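Conserved lipoprotein, putative (Clostridium novyi, PDB 4L1N) is of unknown function but is a putative lipoprotein of the DUF4652 family, built here entirely from strands and loops and grouped with the beta-propellers. Local coordinates at residues Tyr122-Trp125 with Leu131-Val134; Leu148-Ile153 with Gln157-Tyr162. All blocks are in the same frame, centred on the assembly; numbering follows the deposited sequence.

Contact 1 of 2, residues Tyr122-Trp125 with Leu131-Val134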
ATOM      1  N   TYR A 122       0.965  -3.664   0.945  1.00 46.87           N
ATOM      2  CA  TYR A 122       1.650  -3.773  -0.354  1.00 46.33           C
ATOM      3  C   TYR A 122       1.571  -2.437  -1.066  1.00 52.11           C
ATOM      4  O   TYR A 122       0.511  -1.807  -1.078  1.00 51.42           O
ATOM      5  CB  TYR A 122       1.080  -4.903  -1.250  1.00 45.15           C
ATOM      6  CG  TYR A 122       1.762  -5.022  -2.605  1.00 45.36           C
ATOM      7  CD1 TYR A 122       1.307  -4.297  -3.705  1.00 46.58           C
ATOM      8  CD2 TYR A 122       2.864  -5.851  -2.785  1.00 46.35           C
ATOM      9  CE1 TYR A 122       1.959  -4.363  -4.936  1.00 48.63           C
ATOM     10  CE2 TYR A 122       3.531  -5.916  -4.008  1.00 45.36           C
ATOM     11  CZ  TYR A 122       3.075  -5.174  -5.084  1.00 54.65           C
ATOM     12  OH  TYR A 122       3.728  -5.231  -6.300  1.00 58.60           O
ATOM     13  N   ILE A 123       2.705  -2.000  -1.640  1.00 49.62           N
ATOM     14  CA  ILE A 123       2.777  -0.757  -2.381  1.00 49.79           C
ATOM     15  C   ILE A 123       3.552  -0.977  -3.681  1.00 55.62           C
ATOM     16  O   ILE A 123       4.500  -1.766  -3.731  1.00 55.73           O
ATOM     17  CB  ILE A 123       3.363   0.447  -1.558  1.00 54.35           C
ATOM     18  CG1 ILE A 123       4.888   0.331  -1.297  1.00 55.60           C
ATOM     19  CG2 ILE A 123       2.564   0.749  -0.273  1.00 54.85           C
ATOM     20  CD1 ILE A 123       5.580   1.582  -1.141  1.00 54.45           C
ATOM     21  N   ASP A 124       3.125  -0.272  -4.730  1.00 53.77           N
ATOM     22  CA  ASP A 124       3.768  -0.198  -6.038  1.00 55.37           C
ATOM     23  C   ASP A 124       3.335   1.083  -6.713  1.00 60.50           C
ATOM     24  O   ASP A 124       2.380   1.714  -6.258  1.00 61.31           O
ATOM     25  CB  ASP A 124       3.506  -1.412  -6.913  1.00 56.81           C
ATOM     26  CG  ASP A 124       4.682  -1.779  -7.799  1.00 66.91           C
ATOM     27  OD1 ASP A 124       5.549  -0.890  -8.050  1.00 63.00           O
ATOM     28  OD2 ASP A 124       4.737  -2.959  -8.253  1.00 76.56           O
ATOM     29  N   TRP A 125       4.049   1.505  -7.758  1.00 56.13           N
ATOM     30  CA  TRP A 125       3.766   2.786  -8.390  1.00 55.30           C
ATOM     31  C   TRP A 125       2.609   2.724  -9.379  1.00 57.95           C
ATOM     32  O   TRP A 125       2.487   1.759 -10.130  1.00 59.24           O
ATOM     33  CB  TRP A 125       5.029   3.333  -9.053  1.00 55.61           C
ATOM     34  CG  TRP A 125       6.070   3.721  -8.045  1.00 57.12           C
ATOM     35  CD1 TRP A 125       7.100   2.952  -7.588  1.00 60.38           C
ATOM     36  CD2 TRP A 125       6.169   4.979  -7.355  1.00 57.67           C
ATOM     37  NE1 TRP A 125       7.870   3.672  -6.697  1.00 60.78           N
ATOM     38  CE2 TRP A 125       7.315   4.917  -6.530  1.00 62.32           C
ATOM     39  CE3 TRP A 125       5.415   6.169  -7.376  1.00 58.89           C
ATOM     40  CZ2 TRP A 125       7.704   5.983  -5.705  1.00 62.68           C
ATOM     41  CZ3 TRP A 125       5.815   7.231  -6.571  1.00 61.15           C
ATOM     42  CH2 TRP A 125       6.926   7.123  -5.728  1.00 62.48           C
ATOM     43  N   LEU A 131       0.942   6.179  -5.715  1.00 53.41           N
ATOM     44  CA  LEU A 131       1.191   4.775  -5.412  1.00 51.55           C
ATOM     45  C   LEU A 131      -0.103   3.968  -5.451  1.00 55.12           C
ATOM     46  O   LEU A 131      -1.201   4.520  -5.309  1.00 55.82           O
ATOM     47  CB  LEU A 131       1.795   4.608  -4.002  1.00 50.93           C
ATOM     48  CG  LEU A 131       3.226   5.033  -3.732  1.00 56.16           C
ATOM     49  CD1 LEU A 131       3.436   5.204  -2.264  1.00 54.74           C
ATOM     50  CD2 LEU A 131       4.218   4.017  -4.264  1.00 59.78           C
HETATM   51  N   MSE A 132       0.047   2.648  -5.613  1.00 48.20           N
HETATM   52  CA  MSE A 132      -0.978   1.650  -5.436  1.00 44.21           C
HETATM   53  C   MSE A 132      -0.735   1.117  -4.065  1.00 50.89           C
HETATM   54  O   MSE A 132       0.366   0.627  -3.799  1.00 51.53           O
HETATM   55  CB  MSE A 132      -0.893   0.549  -6.485  1.00 44.38           C
HETATM   56  CG  MSE A 132      -1.487   0.958  -7.824  1.00 49.19           C
HETATM   57 SE   MSE A 132      -1.409  -0.470  -9.087  0.75 52.26          SE
HETATM   58  CE  MSE A 132       0.454  -1.069  -8.848  1.00 49.84           C
ATOM     59  N   VAL A 133      -1.687   1.308  -3.150  1.00 47.48           N
ATOM     60  CA  VAL A 133      -1.489   0.862  -1.771  1.00 46.19           C
ATOM     61  C   VAL A 133      -2.596  -0.128  -1.367  1.00 49.50           C
ATOM     62  O   VAL A 133      -3.789   0.153  -1.539  1.00 48.40           O
ATOM     63  CB  VAL A 133      -1.400   2.058  -0.765  1.00 49.30           C
ATOM     64  CG1 VAL A 133      -1.082   1.579   0.652  1.00 48.81           C
ATOM     65  CG2 VAL A 133      -0.381   3.095  -1.210  1.00 50.19           C
ATOM     66  N   VAL A 134      -2.182  -1.264  -0.782  1.00 46.06           N
ATOM     67  CA  VAL A 134      -3.097  -2.239  -0.204  1.00 44.76           C
ATOM     68  C   VAL A 134      -3.140  -1.958   1.299  1.00 50.93           C
ATOM     69  O   VAL A 134      -2.092  -1.911   1.943  1.00 51.27           O
ATOM     70  CB  VAL A 134      -2.745  -3.714  -0.516  1.00 46.46           C
ATOM     71  CG1 VAL A 134      -3.664  -4.663   0.248  1.00 44.49           C
ATOM     72  CG2 VAL A 134      -2.807  -3.993  -2.012  1.00 45.39           C
TER

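Contact 2 of 2, residues Leu148-Ile153 with Gln157-Tyr162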
ATOM      1  N   LEU A 148      -7.461  -1.991  -2.297  1.00 37.28           N
ATOM      2  CA  LEU A 148      -6.461  -1.322  -3.136  1.00 37.45           C
ATOM      3  C   LEU A 148      -6.902   0.125  -3.342  1.00 45.26           C
ATOM      4  O   LEU A 148      -8.074   0.396  -3.668  1.00 45.36           O
ATOM      5  CB  LEU A 148      -6.302  -2.070  -4.480  1.00 37.00           C
ATOM      6  CG  LEU A 148      -5.225  -1.645  -5.479  1.00 41.24           C
ATOM      7  CD1 LEU A 148      -3.861  -2.052  -5.019  1.00 42.05           C
ATOM      8  CD2 LEU A 148      -5.421  -2.370  -6.798  1.00 39.22           C
ATOM      9  N   TYR A 149      -5.963   1.058  -3.080  1.00 42.69           N
ATOM     10  CA  TYR A 149      -6.121   2.503  -3.208  1.00 40.79           C
ATOM     11  C   TYR A 149      -5.060   3.101  -4.101  1.00 44.60           C
ATOM     12  O   TYR A 149      -3.962   2.536  -4.218  1.00 40.74           O
ATOM     13  CB  TYR A 149      -5.997   3.171  -1.828  1.00 41.60           C
ATOM     14  CG  TYR A 149      -7.048   2.803  -0.808  1.00 40.65           C
ATOM     15  CD1 TYR A 149      -8.240   3.517  -0.714  1.00 41.73           C
ATOM     16  CD2 TYR A 149      -6.840   1.761   0.087  1.00 40.65           C
ATOM     17  CE1 TYR A 149      -9.220   3.170   0.218  1.00 40.27           C
ATOM     18  CE2 TYR A 149      -7.802   1.416   1.036  1.00 41.47           C
ATOM     19  CZ  TYR A 149      -8.989   2.124   1.101  1.00 48.28           C
ATOM     20  OH  TYR A 149      -9.894   1.809   2.089  1.00 46.51           O
ATOM     21  N   LYS A 150      -5.363   4.315  -4.660  1.00 46.37           N
ATOM     22  CA  LYS A 150      -4.452   5.201  -5.409  1.00 47.62           C
ATOM     23  C   LYS A 150      -4.093   6.291  -4.444  1.00 55.53           C
ATOM     24  O   LYS A 150      -4.984   7.048  -4.053  1.00 58.76           O
ATOM     25  CB  LYS A 150      -5.099   5.749  -6.686  1.00 50.10           C
ATOM     26  CG  LYS A 150      -4.165   6.624  -7.531  1.00 55.28           C
ATOM     27  CD  LYS A 150      -4.834   7.089  -8.824  1.00 55.10           C
ATOM     28  CE  LYS A 150      -5.308   8.511  -8.790  1.00 61.67           C
ATOM     29  NZ  LYS A 150      -4.743   9.296  -9.923  1.00 78.62           N
ATOM     30  N   VAL A 151      -2.836   6.341  -3.977  1.00 51.74           N
ATOM     31  CA  VAL A 151      -2.442   7.327  -2.956  1.00 52.17           C
ATOM     32  C   VAL A 151      -1.395   8.328  -3.477  1.00 58.02           C
ATOM     33  O   VAL A 151      -0.322   7.929  -3.913  1.00 58.43           O
ATOM     34  CB  VAL A 151      -1.931   6.592  -1.688  1.00 54.66           C
ATOM     35  CG1 VAL A 151      -1.502   7.579  -0.601  1.00 54.97           C
ATOM     36  CG2 VAL A 151      -2.983   5.606  -1.160  1.00 52.55           C
ATOM     37  N   ASN A 152      -1.713   9.629  -3.395  1.00 56.33           N
ATOM     38  CA  ASN A 152      -0.834  10.735  -3.783  1.00 57.43           C
ATOM     39  C   ASN A 152       0.318  10.835  -2.783  1.00 61.20           C
ATOM     40  O   ASN A 152       0.085  11.040  -1.589  1.00 59.44           O
ATOM     41  CB  ASN A 152      -1.625  12.028  -3.849  1.00 58.25           C
ATOM     42  CG  ASN A 152      -0.925  13.173  -4.547  1.00 79.15           C
ATOM     43  OD1 ASN A 152       0.209  13.563  -4.230  1.00 71.92           O
ATOM     44  ND2 ASN A 152      -1.628  13.783  -5.479  1.00 70.08           N
ATOM     45  N   ILE A 153       1.560  10.658  -3.273  1.00 59.63           N
ATOM     46  CA  ILE A 153       2.774  10.620  -2.446  1.00 60.20           C
ATOM     47  C   ILE A 153       3.035  11.939  -1.725  1.00 68.59           C
ATOM     48  O   ILE A 153       3.788  11.950  -0.747  1.00 70.44           O
ATOM     49  CB  ILE A 153       4.040  10.158  -3.229  1.00 63.13           C
ATOM     50  CG1 ILE A 153       4.498  11.165  -4.296  1.00 64.64           C
ATOM     51  CG2 ILE A 153       3.874   8.750  -3.772  1.00 61.17           C
ATOM     52  CD1 ILE A 153       5.950  11.182  -4.525  1.00 66.74           C
ATOM     53  N   GLN A 157      -3.809  12.050  -0.175  1.00 61.66           N
ATOM     54  CA  GLN A 157      -5.172  11.913  -0.696  1.00 60.18           C
ATOM     55  C   GLN A 157      -5.275  10.556  -1.389  1.00 60.78           C
ATOM     56  O   GLN A 157      -4.431  10.237  -2.233  1.00 60.31           O
ATOM     57  CB  GLN A 157      -5.478  13.083  -1.657  1.00 62.97           C
ATOM     58  CG  GLN A 157      -6.918  13.581  -1.619  1.00 72.18           C
ATOM     59  CD  GLN A 157      -7.297  14.353  -0.377  1.00 91.66           C
ATOM     60  OE1 GLN A 157      -6.468  14.661   0.477  1.00 89.34           O
ATOM     61  NE2 GLN A 157      -8.571  14.684  -0.241  1.00 87.22           N
ATOM     62  N   ALA A 158      -6.270   9.734  -0.991  1.00 54.56           N
ATOM     63  CA  ALA A 158      -6.438   8.375  -1.502  1.00 51.53           C
ATOM     64  C   ALA A 158      -7.808   8.143  -2.119  1.00 55.68           C
ATOM     65  O   ALA A 158      -8.797   8.625  -1.565  1.00 57.77           O
ATOM     66  CB  ALA A 158      -6.215   7.380  -0.370  1.00 50.78           C
ATOM     67  N   THR A 159      -7.868   7.407  -3.272  1.00 49.00           N
ATOM     68  CA  THR A 159      -9.103   7.020  -3.983  1.00 47.65           C
ATOM     69  C   THR A 159      -9.055   5.489  -4.172  1.00 51.54           C
ATOM     70  O   THR A 159      -7.981   4.972  -4.474  1.00 52.32           O
ATOM     71  CB  THR A 159      -9.320   7.777  -5.335  1.00 54.99           C
ATOM     72  OG1 THR A 159      -8.574   7.170  -6.384  1.00 59.64           O
ATOM     73  CG2 THR A 159      -8.946   9.232  -5.296  1.00 57.53           C
ATOM     74  N   GLU A 160     -10.192   4.771  -3.997  1.00 45.66           N
ATOM     75  CA  GLU A 160     -10.235   3.319  -4.160  1.00 43.65           C
ATOM     76  C   GLU A 160      -9.984   2.916  -5.585  1.00 49.60           C
ATOM     77  O   GLU A 160     -10.483   3.572  -6.502  1.00 52.62           O
ATOM     78  CB  GLU A 160     -11.592   2.732  -3.744  1.00 44.50           C
ATOM     79  CG  GLU A 160     -12.000   2.854  -2.285  1.00 55.35           C
ATOM     80  CD  GLU A 160     -13.333   2.194  -1.962  1.00 72.99           C
ATOM     81  OE1 GLU A 160     -13.983   1.660  -2.891  1.00 65.67           O
ATOM     82  OE2 GLU A 160     -13.751   2.248  -0.783  1.00 63.53           O
ATOM     83  N   LEU A 161      -9.243   1.825  -5.788  1.00 43.77           N
ATOM     84  CA  LEU A 161      -9.029   1.281  -7.129  1.00 42.57           C
ATOM     85  C   LEU A 161      -9.780  -0.023  -7.234  1.00 47.57           C
ATOM     86  O   LEU A 161     -10.294  -0.373  -8.303  1.00 49.11           O
ATOM     87  CB  LEU A 161      -7.541   1.040  -7.421  1.00 41.89           C
ATOM     88  CG  LEU A 161      -6.700   2.207  -7.813  1.00 47.41           C
ATOM     89  CD1 LEU A 161      -5.237   1.795  -7.850  1.00 48.11           C
ATOM     90  CD2 LEU A 161      -7.121   2.738  -9.148  1.00 49.37           C
ATOM     91  N   TYR A 162      -9.783  -0.781  -6.121  1.00 41.76           N
ATOM     92  CA  TYR A 162     -10.420  -2.077  -6.048  1.00 40.08           C
ATOM     93  C   TYR A 162     -10.810  -2.414  -4.613  1.00 42.72           C
ATOM     94  O   TYR A 162      -9.959  -2.720  -3.796  1.00 42.55           O
ATOM     95  CB  TYR A 162      -9.509  -3.190  -6.636  1.00 39.77           C
ATOM     96  CG  TYR A 162     -10.304  -4.383  -7.101  1.00 40.33           C
ATOM     97  CD1 TYR A 162     -10.906  -5.242  -6.189  1.00 42.23           C
ATOM     98  CD2 TYR A 162     -10.542  -4.602  -8.451  1.00 41.12           C
ATOM     99  CE1 TYR A 162     -11.679  -6.320  -6.608  1.00 40.17           C
ATOM    100  CE2 TYR A 162     -11.342  -5.660  -8.881  1.00 41.04           C
ATOM    101  CZ  TYR A 162     -11.918  -6.507  -7.950  1.00 41.78           C
ATOM    102  OH  TYR A 162     -12.689  -7.576  -8.329  1.00 43.60           O
TER
HETATM  103  O   HOH W   1     -12.364   2.505   1.357  1.00 50.81           O

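Contact 1 of 2, residues Tyr122-Trp125 with Leu131-Val134
Leu131 meets Trp125 from above: its CD2 methyl sits over the centre of the six-membered ring, 3.9 Å from the centroid and 13° off the normal, a CH-pi contact. Leu131 CD2 also lies 4.2 Å from Ile123 CD1, while the other end of the indole is held by NE1 donating to Lys70 O. At Met132, a selenomethionine, the backbone does the work. Met132 N donates to Asp124 O at 2.6 Å, and Met132 O accepts from Asp124 N at 3.0 Å, closing the ring of a hydrogen-bonded antiparallel pair. A turn about the CG-SE bond (chi3 -47°) brings Met132 CE to 3.6 Å from Asp124 CB; the carboxylate beyond turns back to its own strand, Asp124 OD1 accepting from Trp125 N on the anti side, the donor well out of the carboxylate plane. Val133 runs alongside Ile123 on the opposite face, where both its methyls touch Ile123 CG2 and Ile96 adds to the packing. Val134 N then donates to Tyr122 O at 2.8 Å, and Val134 CG2 approaches Tyr122 CB. Ile123 and Val133 make one face apolar; on the other, Met132 and Val134 meet strand 169-177 beside Tyr122 and Asp124, in an antiparallel beta hairpin whose first strand, 118-125, is outermost in its sheet.

Contact 2 of 2, residues Leu148-Ile153 with Gln157-Tyr162
Leu148 faces both Leu161 and Tyr162, the signature of a classic beta bulge in an antiparallel hairpin. Its carbonyl oxygen takes two donors: Leu161 N reaches Leu148 O at 2.8 Å and Tyr162 N reaches Leu148 O at 3.2 Å, both from above the same face of the carbonyl plane. Leu148 N in turn gives its hydrogen to Tyr162 O at 3.0 Å. Beyond the bulge the register is regular. Lys150 N binds Thr159 O at 2.7 Å and Lys150 O accepts from Thr159 N at 3.0 Å, so this pair is satisfied in both directions; Asn152 N then donates to Gln157 O at 3.0 Å. The Asn152 carboxamide serves the turn instead, OD1 accepting from Glu154 N. On one face Val151 CG2 packs on Ala158 CB; on the other Leu161 CG rests against Lys150 CB. Tyr149 and Glu160 run side by side, each with CG anti to its carbonyl carbon (chi1 -63° and -64°), the ring and carboxylate planes 77° apart. Glu160 OE2 also accepts from Asn163 ND2. One water ties the two ends together, 2.7 Å from Tyr149 OH and donating to Glu160 OE2 at 2.6 Å.

In the fold
Contacts 1 and 2 are successive hairpins of one antiparallel sheet, their centres about 8 Å apart. Strands 130-137 and 147-152 are neighbours, joined by probable hydrogen bonds from Val151 N to Leu131 O and from Val133 N to Tyr149 O, each 2.8 Å. On one face Val133 CG2 meets Val151 CG2 at 3.6 Å; at the end of strand 118-125, Trp125 CZ3 touches Ile153 CG2, just past strand 147-152, at 3.7 Å. Beyond contact 2 the sheet continues through strand 49-56, where the backbones of Ala158 and Lys49 are hydrogen-bonded. On the face of Met132 and Leu148 the three-stranded sheet 169-204 packs against both hairpins, Met132 also touching Leu161.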